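Local coordinates for In2-1 family protein, glutathione transferase lambda3 (Populus trichocarpa, PDB 4PQI), which binds glutathione and probably acts as a thiol transferase of the plant Lambda class of glutathione transferases, at residues 70-73 with 74-78; 41-44 with 45-48; 50-54 with 55-59; 86-90 with 91-95. One frame throughout, in Å; residues are numbered along the deposited sequence.

How the contacts relate
The four contacts are local ones within the thioredoxin-like domain, and they differ with depth. Contacts 2 and 3 are buried; the centre of contact 2 lies about 4 Å from that of the chain, and it sets the N-terminal turns of helix 42-54 against glutathione. Contact 3 ends the same helix with backbone bonds and a buried arginine, and the loop beyond it binds a calcium ion. Contacts 1 and 4 are partly buried: the loop before short helix 73-78 sends Arg70 to the glycyl carboxylate of glutathione, whereas hairpin 86-95 forms the sheet margin through strand pairing. These two touch, Tyr74 OH lying 2.9 Å from Ser86 OG. Contacts 1 and 2 reach the same ligand, one by paired hydrogen bonds to its carboxylate, the other by sulfur and an aromatic ring.

Contact 1. Residues 70-73 with 74-78; sequences RPAW and YPEKV. With GSH (glutathione), chain B.
The glycyl end of the glutathione pocket leads here into a helix start, where Trp73 packs back on Tyr74 and Val78. Arg70 reaches the ligand with two N-H groups: NH1 at 2.9 Å and NH2 at 3.0 Å from GSH O31, which lies in the guanidinium plane at its edge. A bend at chi3 (69°) turns the chain toward this carboxylate, and Asn82 and Leu67 take further bonds from the same nitrogens.

Beyond it the chain enters helix 73-78 of the thioredoxin-like domain. Tyr74 N donates to Pro71 O at 3.1 Å, Glu76 N to Ala72 O, and Lys77 N to Trp73 O at 2.7 Å.

The Trp73 indole has CG between its own N and carbonyl carbon (chi1 53°), a placement that folds the ring back along the helix start. Its CE3 touches Tyr74 CB at 3.9 Å and Val78 CG2 at 3.8 Å, and Pro71 CB sits over one face, offset toward the rim. Trp73 NE1 bonds to Ala23 O. The buried Tyr74 hydroxyl is held by Lys83 O and Ser86 OG.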
loop_
_atom_site.group_PDB
_atom_site.type_symbol
_atom_site.label_atom_id
_atom_site.label_comp_id
_atom_site.label_asym_id
_atom_site.label_seq_id
_atom_site.Cartn_x
_atom_site.Cartn_y
_atom_site.Cartn_z
ATOM N N ARG A 70 3.144 -19.431 8.931
ATOM C CA ARG A 70 3.764 -18.391 9.735
ATOM C C ARG A 70 4.183 -18.911 11.101
ATOM O O ARG A 70 3.583 -19.847 11.617
ATOM C CB ARG A 70 2.823 -17.179 9.863
ATOM C CG ARG A 70 1.741 -17.279 10.926
ATOM C CD ARG A 70 0.698 -16.174 10.720
ATOM N NE ARG A 70 -0.086 -16.413 9.508
ATOM C CZ ARG A 70 -1.266 -15.858 9.239
ATOM N NH1 ARG A 70 -1.825 -15.023 10.098
ATOM N NH2 ARG A 70 -1.905 -16.157 8.108
ATOM N N PRO A 71 5.229 -18.313 11.689
ATOM C CA PRO A 71 5.611 -18.738 13.039
ATOM C C PRO A 71 4.473 -18.470 14.014
ATOM O O PRO A 71 3.856 -17.391 13.979
ATOM C CB PRO A 71 6.804 -17.843 13.378
ATOM C CG PRO A 71 7.225 -17.209 12.096
ATOM C CD PRO A 71 6.026 -17.175 11.209
ATOM N N ALA A 72 4.175 -19.474 14.831
ATOM C CA ALA A 72 3.158 -19.391 15.859
ATOM C C ALA A 72 3.434 -18.253 16.848
ATOM O O ALA A 72 2.496 -17.718 17.447
ATOM C CB ALA A 72 3.056 -20.741 16.612
ATOM N N TRP A 73 4.704 -17.883 17.034
ATOM C CA TRP A 73 5.018 -16.800 17.978
ATOM C C TRP A 73 4.428 -15.444 17.580
ATOM O O TRP A 73 4.338 -14.516 18.392
ATOM C CB TRP A 73 6.531 -16.671 18.247
ATOM C CG TRP A 73 7.461 -16.541 17.056
ATOM C CD1 TRP A 73 8.364 -17.489 16.621
ATOM C CD2 TRP A 73 7.628 -15.405 16.174
ATOM N NE1 TRP A 73 9.047 -17.023 15.523
ATOM C CE2 TRP A 73 8.618 -15.752 15.228
ATOM C CE3 TRP A 73 7.025 -14.144 16.084
ATOM C CZ2 TRP A 73 9.029 -14.885 14.220
ATOM C CZ3 TRP A 73 7.431 -13.276 15.064
ATOM C CH2 TRP A 73 8.426 -13.654 14.153
ATOM N N TYR A 74 4.022 -15.316 16.328
ATOM C CA TYR A 74 3.469 -14.037 15.891
ATOM C C TYR A 74 2.076 -13.740 16.523
ATOM O O TYR A 74 1.915 -12.726 17.214
ATOM C CB TYR A 74 3.528 -13.896 14.358
ATOM C CG TYR A 74 3.025 -12.562 13.868
ATOM C CD1 TYR A 74 3.752 -11.401 14.105
ATOM C CD2 TYR A 74 1.830 -12.464 13.167
ATOM C CE1 TYR A 74 3.295 -10.164 13.682
ATOM C CE2 TYR A 74 1.358 -11.224 12.720
ATOM C CZ TYR A 74 2.099 -10.083 12.985
ATOM O OH TYR A 74 1.661 -8.864 12.565
ATOM N N PRO A 75 1.079 -14.631 16.331
ATOM C CA PRO A 75 -0.167 -14.364 17.056
ATOM C C PRO A 75 -0.027 -14.566 18.558
ATOM O O PRO A 75 -0.679 -13.841 19.311
ATOM C CB PRO A 75 -1.146 -15.402 16.482
ATOM C CG PRO A 75 -0.295 -16.458 15.937
ATOM C CD PRO A 75 0.943 -15.791 15.428
ATOM N N GLU A 76 0.812 -15.510 18.986
ATOM C CA GLU A 76 0.927 -15.816 20.406
ATOM C C GLU A 76 1.699 -14.755 21.190
ATOM O O GLU A 76 1.339 -14.440 22.303
ATOM C CB GLU A 76 1.553 -17.199 20.624
ATOM C CG GLU A 76 0.675 -18.360 20.163
ATOM C CD GLU A 76 1.336 -19.734 20.365
ATOM O OE1 GLU A 76 2.342 -19.819 21.112
ATOM O OE2 GLU A 76 0.848 -20.725 19.772
ATOM N N LYS A 77 2.751 -14.196 20.604
ATOM C CA LYS A 77 3.670 -13.360 21.369
ATOM C C LYS A 77 3.810 -11.924 20.870
ATOM O O LYS A 77 4.294 -11.063 21.610
ATOM C CB LYS A 77 5.053 -14.019 21.438
ATOM C CG LYS A 77 5.071 -15.243 22.333
ATOM C CD LYS A 77 6.390 -15.984 22.222
ATOM C CE LYS A 77 6.370 -17.290 23.016
ATOM N NZ LYS A 77 7.562 -18.143 22.687
ATOM N N VAL A 78 3.390 -11.656 19.634
ATOM C CA VAL A 78 3.596 -10.322 19.073
ATOM C C VAL A 78 2.275 -9.587 18.879
ATOM O O VAL A 78 2.065 -8.484 19.431
ATOM C CB VAL A 78 4.405 -10.368 17.744
ATOM C CG1 VAL A 78 4.594 -8.972 17.147
ATOM C CG2 VAL A 78 5.786 -11.042 17.977
HETATM N N1 GSH B . -7.352 -3.914 7.745
HETATM C CA1 GSH B . -6.014 -4.480 7.832
HETATM C C1 GSH B . -4.987 -3.434 7.479
HETATM O O11 GSH B . -3.875 -3.379 8.051
HETATM O O12 GSH B . -5.240 -2.577 6.613
HETATM C CB1 GSH B . -5.924 -5.690 6.904
HETATM C CG1 GSH B . -4.522 -6.286 6.832
HETATM C CD1 GSH B . -4.625 -7.675 6.235
HETATM O OE1 GSH B . -5.883 -8.245 6.001
HETATM N N2 GSH B . -3.520 -8.344 5.920
HETATM C CA2 GSH B . -3.653 -9.688 5.380
HETATM C C2 GSH B . -3.397 -10.726 6.435
HETATM O O2 GSH B . -2.470 -10.487 7.461
HETATM C CB2 GSH B . -2.682 -9.887 4.220
HETATM S SG2 GSH B . -3.352 -9.270 2.659
HETATM N N3 GSH B . -4.061 -11.867 6.346
HETATM C CA3 GSH B . -3.567 -13.059 7.008
HETATM C C3 GSH B . -4.597 -13.567 7.985
HETATM O O31 GSH B . -4.354 -14.566 8.706
HETATM O O32 GSH B . -5.706 -12.984 8.081
#

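Contact 2. Residues 41-44 with 45-48; sequences CPFA and QRVW. With GSH (glutathione), chain B.
Phe43 and Arg46 lie side by side on the first turns of helix 42-54, the helix whose N-terminus faces glutathione in the thioredoxin fold. Cys41 is its N-cap. With SG anti to the backbone N (chi1 165°), the sulfur accepts a nearly straight bond from Ala44 N at 3.3 Å and also faces the ligand, 3.3 Å from both GSH CB2 and GSH SG2. The thiol region of glutathione thus meets the Cys41 sulfur at the helix start, an arrangement consistent with the thiol-transferase chemistry of the class.

Phe43 leans its ring beneath the gamma-glutamyl part of the ligand: GSH CB1 stands 3.8 Å above the plane, over the ring centre. Its CG is anti to the carbonyl carbon (chi1 -65°), which swings the ring out from the helix toward the ligand. Phe185 meets this ring edge-to-face.

Arg46 runs extended from CG to NE past the same ring, and its guanidinium stands nearly perpendicular to it, the planes 86° apart. NE is held by Ala181 O and NH1 by Ser97 OG, two bonds that fix the turn of the guanidinium. Gln45, also extended, carries its buried amide to Arg188, Thr224 and Glu187. Along the backbone, Trp48 N bonds to Ala44 O at 2.9 Å. At the edge of the Phe43 ring, Arg46 NH1 comes within 3.5 Å of Phe43 CD1.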
loop_
_atom_site.group_PDB
_atom_site.type_symbol
_atom_site.label_atom_id
_atom_site.label_comp_id
_atom_site.label_asym_id
_atom_site.label_seq_id
_atom_site.Cartn_x
_atom_site.Cartn_y
_atom_site.Cartn_z
ATOM N N CYS A 41 1.768 -8.651 0.519
ATOM C CA CYS A 41 0.529 -8.134 1.090
ATOM C C CYS A 41 0.399 -6.653 0.740
ATOM O O CYS A 41 1.310 -5.868 1.053
ATOM C CB CYS A 41 0.511 -8.308 2.610
ATOM S SG CYS A 41 -0.771 -7.334 3.455
ATOM N N PRO A 42 -0.714 -6.281 0.085
ATOM C CA PRO A 42 -0.932 -4.896 -0.357
ATOM C C PRO A 42 -1.204 -3.937 0.813
ATOM O O PRO A 42 -0.880 -2.749 0.697
ATOM C CB PRO A 42 -2.142 -5.003 -1.308
ATOM C CG PRO A 42 -2.859 -6.229 -0.876
ATOM C CD PRO A 42 -1.815 -7.176 -0.325
ATOM N N PHE A 43 -1.756 -4.430 1.924
ATOM C CA PHE A 43 -1.961 -3.550 3.083
ATOM C C PHE A 43 -0.605 -3.191 3.687
ATOM O O PHE A 43 -0.337 -2.023 3.984
ATOM C CB PHE A 43 -2.862 -4.190 4.139
ATOM C CG PHE A 43 -4.273 -4.425 3.671
ATOM C CD1 PHE A 43 -5.209 -3.399 3.698
ATOM C CD2 PHE A 43 -4.664 -5.680 3.207
ATOM C CE1 PHE A 43 -6.515 -3.616 3.264
ATOM C CE2 PHE A 43 -5.959 -5.903 2.775
ATOM C CZ PHE A 43 -6.889 -4.865 2.799
ATOM N N ALA A 44 0.248 -4.202 3.850
ATOM C CA ALA A 44 1.614 -3.980 4.313
ATOM C C ALA A 44 2.424 -3.134 3.320
ATOM O O ALA A 44 3.252 -2.314 3.718
ATOM C CB ALA A 44 2.307 -5.317 4.562
ATOM N N GLN A 45 2.188 -3.335 2.025
ATOM C CA GLN A 45 2.902 -2.559 1.025
ATOM C C GLN A 45 2.725 -1.062 1.245
ATOM O O GLN A 45 3.674 -0.308 1.067
ATOM C CB GLN A 45 2.465 -2.931 -0.386
ATOM C CG GLN A 45 3.332 -2.297 -1.465
ATOM C CD GLN A 45 2.901 -2.700 -2.846
ATOM O OE1 GLN A 45 1.877 -3.373 -3.012
ATOM N NE2 GLN A 45 3.690 -2.323 -3.853
ATOM N N ARG A 46 1.520 -0.646 1.641
ATOM C CA ARG A 46 1.279 0.751 2.005
ATOM C C ARG A 46 2.348 1.243 2.977
ATOM O O ARG A 46 2.956 2.276 2.766
ATOM C CB ARG A 46 -0.093 0.921 2.643
ATOM C CG ARG A 46 -1.280 0.826 1.704
ATOM C CD ARG A 46 -2.559 0.639 2.514
ATOM N NE ARG A 46 -3.782 0.799 1.716
ATOM C CZ ARG A 46 -5.009 0.554 2.172
ATOM N NH1 ARG A 46 -5.187 0.107 3.415
ATOM N NH2 ARG A 46 -6.062 0.732 1.385
ATOM N N VAL A 47 2.584 0.490 4.047
ATOM C CA VAL A 47 3.511 0.958 5.067
ATOM C C VAL A 47 4.938 0.890 4.541
ATOM O O VAL A 47 5.763 1.782 4.807
ATOM C CB VAL A 47 3.376 0.147 6.363
ATOM C CG1 VAL A 47 4.200 0.789 7.464
ATOM C CG2 VAL A 47 1.905 0.056 6.774
ATOM N N TRP A 48 5.219 -0.152 3.766
ATOM C CA TRP A 48 6.524 -0.322 3.136
ATOM C C TRP A 48 6.946 0.893 2.285
ATOM O O TRP A 48 8.045 1.417 2.440
ATOM C CB TRP A 48 6.493 -1.593 2.295
ATOM C CG TRP A 48 7.814 -2.068 1.790
ATOM C CD1 TRP A 48 9.043 -1.494 1.988
ATOM C CD2 TRP A 48 8.040 -3.228 0.985
ATOM N NE1 TRP A 48 10.011 -2.230 1.357
ATOM C CE2 TRP A 48 9.422 -3.300 0.736
ATOM C CE3 TRP A 48 7.202 -4.212 0.448
ATOM C CZ2 TRP A 48 9.988 -4.324 -0.027
ATOM C CZ3 TRP A 48 7.765 -5.223 -0.300
ATOM C CH2 TRP A 48 9.139 -5.271 -0.538
HETATM N N1 GSH B . -7.352 -3.914 7.745
HETATM C CA1 GSH B . -6.014 -4.480 7.832
HETATM C C1 GSH B . -4.987 -3.434 7.479
HETATM O O11 GSH B . -3.875 -3.379 8.051
HETATM O O12 GSH B . -5.240 -2.577 6.613
HETATM C CB1 GSH B . -5.924 -5.690 6.904
HETATM C CG1 GSH B . -4.522 -6.286 6.832
HETATM C CD1 GSH B . -4.625 -7.675 6.235
HETATM O OE1 GSH B . -5.883 -8.245 6.001
HETATM N N2 GSH B . -3.520 -8.344 5.920
HETATM C CA2 GSH B . -3.653 -9.688 5.380
HETATM C C2 GSH B . -3.397 -10.726 6.435
HETATM O O2 GSH B . -2.470 -10.487 7.461
HETATM C CB2 GSH B . -2.682 -9.887 4.220
HETATM S SG2 GSH B . -3.352 -9.270 2.659
HETATM N N3 GSH B . -4.061 -11.867 6.346
HETATM C CA3 GSH B . -3.567 -13.059 7.008
HETATM C C3 GSH B . -4.597 -13.567 7.985
HETATM O O31 GSH B . -4.354 -14.566 8.706
HETATM O O32 GSH B . -5.706 -12.984 8.081
#

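Contact 3. Residues 50-54 with 55-59; sequences TRNFK and GLQDE. With CA (calcium ion), chain E.
Arg51 lays one face of its guanidinium over the backbone of Gln57, with Gln57 CA 3.4 Å above the plane and offset toward the rim. The two side chains cross at about a right angle, guanidinium and amide planes 81° apart. An extended chain with CG anti to the backbone N (chi1 169°) carries the charge past the helix end, where NH2 makes a weak bond to Gln57 O while Glu13 forms a salt bridge and Ile60 O takes NE. Shortened to an alanine, this position would probably leave Glu13 without its salt bridge and the Gln57 backbone without the flat group packed on it.

Asn52 crosses Gln57 too, OD1 lying 3.5 Å from Gln57 CG.

Helix 42-54 closes here in a Schellman motif. Leu56 N bonds to Arg51 O at 2.8 Å, Gly55 N reaches Asn52 O at 3.0 Å, and Gly55 has a positive phi (82°), at which a CB would run into Lys54 O. Leu56 CD1 then rests on Lys54 CB at 3.9 Å.

The turn also faces a calcium ion. Gly55 O binds it at 2.4 Å; Glu59, bent at chi2, adds both carboxylate oxygens, and four waters bring its ligand atoms to seven, one of them also accepting from Asp58 N.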
loop_
_atom_site.group_PDB
_atom_site.type_symbol
_atom_site.label_atom_id
_atom_site.label_comp_id
_atom_site.label_asym_id
_atom_site.label_seq_id
_atom_site.Cartn_x
_atom_site.Cartn_y
_atom_site.Cartn_z
ATOM N N THR A 50 5.730 3.935 2.424
ATOM C CA THR A 50 5.854 5.091 3.302
ATOM C C THR A 50 7.213 5.095 4.005
ATOM O O THR A 50 7.896 6.124 4.047
ATOM C CB THR A 50 4.695 5.174 4.357
ATOM O OG1 THR A 50 3.422 5.113 3.710
ATOM C CG2 THR A 50 4.782 6.454 5.142
ATOM N N ARG A 51 7.604 3.938 4.541
ATOM C CA ARG A 51 8.910 3.749 5.186
ATOM C C ARG A 51 10.052 4.170 4.269
ATOM O O ARG A 51 10.970 4.900 4.672
ATOM C CB ARG A 51 9.076 2.273 5.562
ATOM C CG ARG A 51 10.473 1.853 6.011
ATOM C CD ARG A 51 10.480 0.334 6.202
ATOM N NE ARG A 51 11.796 -0.259 6.431
ATOM C CZ ARG A 51 12.577 -0.785 5.489
ATOM N NH1 ARG A 51 12.228 -0.764 4.209
ATOM N NH2 ARG A 51 13.736 -1.315 5.834
ATOM N N ASN A 52 9.977 3.692 3.029
ATOM C CA ASN A 52 10.993 3.947 2.021
ATOM C C ASN A 52 11.073 5.436 1.676
ATOM O O ASN A 52 12.141 6.046 1.768
ATOM C CB ASN A 52 10.719 3.105 0.764
ATOM C CG ASN A 52 10.914 1.597 0.997
ATOM O OD1 ASN A 52 11.321 1.168 2.080
ATOM N ND2 ASN A 52 10.610 0.792 -0.022
ATOM N N PHE A 53 9.941 6.018 1.297
ATOM C CA PHE A 53 9.906 7.421 0.887
ATOM C C PHE A 53 10.449 8.386 1.949
ATOM O O PHE A 53 11.236 9.281 1.637
ATOM C CB PHE A 53 8.494 7.826 0.481
ATOM C CG PHE A 53 8.439 9.125 -0.255
ATOM C CD1 PHE A 53 8.536 9.155 -1.644
ATOM C CD2 PHE A 53 8.302 10.322 0.434
ATOM C CE1 PHE A 53 8.493 10.354 -2.334
ATOM C CE2 PHE A 53 8.259 11.531 -0.252
ATOM C CZ PHE A 53 8.348 11.544 -1.636
ATOM N N LYS A 54 10.055 8.193 3.203
ATOM C CA LYS A 54 10.494 9.091 4.268
ATOM C C LYS A 54 11.963 8.875 4.670
ATOM O O LYS A 54 12.541 9.673 5.419
ATOM C CB LYS A 54 9.546 9.016 5.477
ATOM C CG LYS A 54 8.096 9.364 5.152
ATOM C CD LYS A 54 7.214 9.491 6.415
ATOM C CE LYS A 54 7.692 10.602 7.336
ATOM N NZ LYS A 54 7.125 11.937 6.969
ATOM N N GLY A 55 12.566 7.814 4.139
ATOM C CA GLY A 55 13.963 7.509 4.384
ATOM C C GLY A 55 14.139 6.794 5.703
ATOM O O GLY A 55 15.151 6.973 6.369
ATOM N N LEU A 56 13.147 5.993 6.083
ATOM C CA LEU A 56 13.166 5.302 7.377
ATOM C C LEU A 56 13.574 3.822 7.302
ATOM O O LEU A 56 13.204 3.028 8.163
ATOM C CB LEU A 56 11.804 5.424 8.063
ATOM C CG LEU A 56 11.278 6.850 8.250
ATOM C CD1 LEU A 56 9.812 6.863 8.701
ATOM C CD2 LEU A 56 12.150 7.607 9.239
ATOM N N GLN A 57 14.352 3.455 6.292
ATOM C CA GLN A 57 14.708 2.051 6.092
ATOM C C GLN A 57 15.623 1.483 7.179
ATOM O O GLN A 57 15.427 0.348 7.627
ATOM C CB GLN A 57 15.308 1.841 4.711
ATOM C CG GLN A 57 14.312 2.108 3.588
ATOM C CD GLN A 57 15.001 2.338 2.256
ATOM O OE1 GLN A 57 15.416 3.452 1.954
ATOM N NE2 GLN A 57 15.147 1.277 1.465
ATOM N N ASP A 58 16.600 2.268 7.627
ATOM C CA ASP A 58 17.460 1.804 8.704
ATOM C C ASP A 58 16.743 1.829 10.046
ATOM O O ASP A 58 16.982 0.968 10.892
ATOM C CB ASP A 58 18.755 2.609 8.792
ATOM C CG ASP A 58 19.815 1.887 9.600
ATOM O OD1 ASP A 58 20.515 1.028 9.018
ATOM O OD2 ASP A 58 19.930 2.151 10.817
ATOM N N GLU A 59 15.877 2.823 10.233
ATOM C CA GLU A 59 15.098 2.973 11.465
ATOM C C GLU A 59 14.091 1.842 11.694
ATOM O O GLU A 59 13.922 1.356 12.821
ATOM C CB GLU A 59 14.345 4.313 11.458
ATOM C CG GLU A 59 15.223 5.550 11.615
ATOM C CD GLU A 59 15.896 5.976 10.319
ATOM O OE1 GLU A 59 15.657 5.326 9.276
ATOM O OE2 GLU A 59 16.656 6.969 10.345
HETATM CA CA CA E . 16.959 7.025 7.929
HETATM O O HOH W 1 17.330 5.062 6.775
HETATM O O HOH W 2 19.278 6.147 8.881
HETATM O O HOH W 3 18.066 8.525 6.263
HETATM O O HOH W 4 15.975 9.175 8.764
#

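Contact 4. Residues 86-90 with 91-95; sequences SLEHN and GKITG
Ile93 spans two residues of the opposite strand, laying CG2 against Ser86 CB at 3.6 Å and CD1 against Glu88 CB at 3.5 Å. With CG1 anti to the carbonyl carbon (chi1 -51°) and CG2 anti to the backbone N, CG2 falls on Ser86 and CD1 turns to Glu88. Replacing this isoleucine by an alanine would probably open a gap beside Ser86 and take from Glu88 CB and CG the methyl group packed on them.

Beneath these side chains the backbone is a beta hairpin. Leu87 and Thr94 form a hydrogen-bonded antiparallel pair, Leu87 N to Thr94 O at 2.7 Å and Thr94 N to Leu87 O at 2.8 Å. His89 and Lys92 form the next, with His89 N to Lys92 O at 3.0 Å, and a type I' turn joins them through Asn90 and Gly91, both with positive phi. Near the turn, Asn90 OD1 lies 3.4 Å above one face of the His89 ring, offset toward the rim, and one water accepts from both Asn90 ND2 and Lys92 NZ. A second water links Leu87 O with Thr94 OG1.

Farther out, the buried Glu88 carboxylate is satisfied by a salt bridge to Lys34 and by bonds from Phe29 N and with Tyr36 OH, and His89 ND1 is hydrogen-bonded to Thr33 OG1. Strand 86-89 runs antiparallel to strand 33-37, strand 92-95 is the outermost on this side of the sheet, and helix 97-107 packs through Leu100 on Leu87 and Thr94.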
loop_
_atom_site.group_PDB
_atom_site.type_symbol
_atom_site.label_atom_id
_atom_site.label_comp_id
_atom_site.label_asym_id
_atom_site.label_seq_id
_atom_site.Cartn_x
_atom_site.Cartn_y
_atom_site.Cartn_z
ATOM N N SER A 86 2.006 -4.992 11.248
ATOM C CA SER A 86 1.977 -4.405 12.570
ATOM C C SER A 86 3.336 -3.753 12.805
ATOM O O SER A 86 4.348 -4.177 12.263
ATOM C CB SER A 86 1.639 -5.445 13.656
ATOM O OG SER A 86 2.653 -6.440 13.728
ATOM N N LEU A 87 3.347 -2.692 13.588
ATOM C CA LEU A 87 4.577 -1.976 13.830
ATOM C C LEU A 87 4.930 -2.028 15.309
ATOM O O LEU A 87 4.101 -1.701 16.164
ATOM C CB LEU A 87 4.429 -0.526 13.405
ATOM C CG LEU A 87 5.691 0.328 13.530
ATOM C CD1 LEU A 87 6.610 0.074 12.341
ATOM C CD2 LEU A 87 5.274 1.786 13.595
ATOM N N GLU A 88 6.169 -2.427 15.584
ATOM C CA GLU A 88 6.710 -2.461 16.934
ATOM C C GLU A 88 7.504 -1.196 17.187
ATOM O O GLU A 88 8.563 -0.992 16.574
ATOM C CB GLU A 88 7.638 -3.671 17.098
ATOM C CG GLU A 88 8.336 -3.735 18.466
ATOM C CD GLU A 88 9.263 -4.919 18.590
ATOM O OE1 GLU A 88 9.106 -5.860 17.777
ATOM O OE2 GLU A 88 10.144 -4.909 19.493
ATOM N N HIS A 89 7.010 -0.352 18.091
ATOM C CA HIS A 89 7.635 0.952 18.336
ATOM C C HIS A 89 7.134 1.518 19.666
ATOM O O HIS A 89 5.952 1.412 19.971
ATOM C CB HIS A 89 7.301 1.904 17.183
ATOM C CG HIS A 89 7.929 3.258 17.297
ATOM N ND1 HIS A 89 9.291 3.463 17.227
ATOM C CD2 HIS A 89 7.375 4.482 17.474
ATOM C CE1 HIS A 89 9.548 4.752 17.355
ATOM N NE2 HIS A 89 8.401 5.395 17.507
ATOM N N ASN A 90 8.034 2.093 20.463
ATOM C CA ASN A 90 7.653 2.700 21.749
ATOM C C ASN A 90 6.916 1.728 22.685
ATOM O O ASN A 90 5.975 2.114 23.368
ATOM C CB ASN A 90 6.810 3.962 21.546
ATOM C CG ASN A 90 7.627 5.164 21.094
ATOM O OD1 ASN A 90 8.833 5.071 20.874
ATOM N ND2 ASN A 90 6.960 6.302 20.947
ATOM N N GLY A 91 7.335 0.463 22.688
ATOM C CA GLY A 91 6.819 -0.497 23.647
ATOM C C GLY A 91 5.410 -0.987 23.357
ATOM O O GLY A 91 4.751 -1.511 24.236
ATOM N N LYS A 92 4.950 -0.822 22.129
ATOM C CA LYS A 92 3.684 -1.421 21.708
ATOM C C LYS A 92 3.738 -1.909 20.276
ATOM O O LYS A 92 4.613 -1.512 19.511
ATOM C CB LYS A 92 2.499 -0.467 21.899
ATOM C CG LYS A 92 2.700 0.929 21.366
ATOM C CD LYS A 92 1.483 1.795 21.651
ATOM C CE LYS A 92 1.835 3.282 21.607
ATOM N NZ LYS A 92 2.905 3.627 22.591
ATOM N N ILE A 93 2.792 -2.780 19.934
ATOM C CA ILE A 93 2.599 -3.254 18.580
ATOM C C ILE A 93 1.305 -2.650 18.038
ATOM O O ILE A 93 0.233 -2.911 18.572
ATOM C CB ILE A 93 2.471 -4.796 18.551
ATOM C CG1 ILE A 93 3.625 -5.455 19.313
ATOM C CG2 ILE A 93 2.423 -5.302 17.128
ATOM C CD1 ILE A 93 4.963 -5.349 18.610
ATOM N N THR A 94 1.405 -1.844 16.983
ATOM C CA THR A 94 0.234 -1.172 16.409
ATOM C C THR A 94 -0.092 -1.748 15.035
ATOM O O THR A 94 0.813 -1.949 14.226
ATOM C CB THR A 94 0.491 0.348 16.279
ATOM O OG1 THR A 94 0.889 0.856 17.553
ATOM C CG2 THR A 94 -0.755 1.088 15.771
ATOM N N GLY A 95 -1.379 -1.994 14.767
ATOM C CA GLY A 95 -1.803 -2.557 13.493
ATOM C C GLY A 95 -2.598 -1.549 12.685
ATOM O O GLY A 95 -2.650 -0.380 13.064
HETATM O O HOH W 5 3.549 0.888 17.530
HETATM O O HOH W 6 3.954 6.256 21.047
#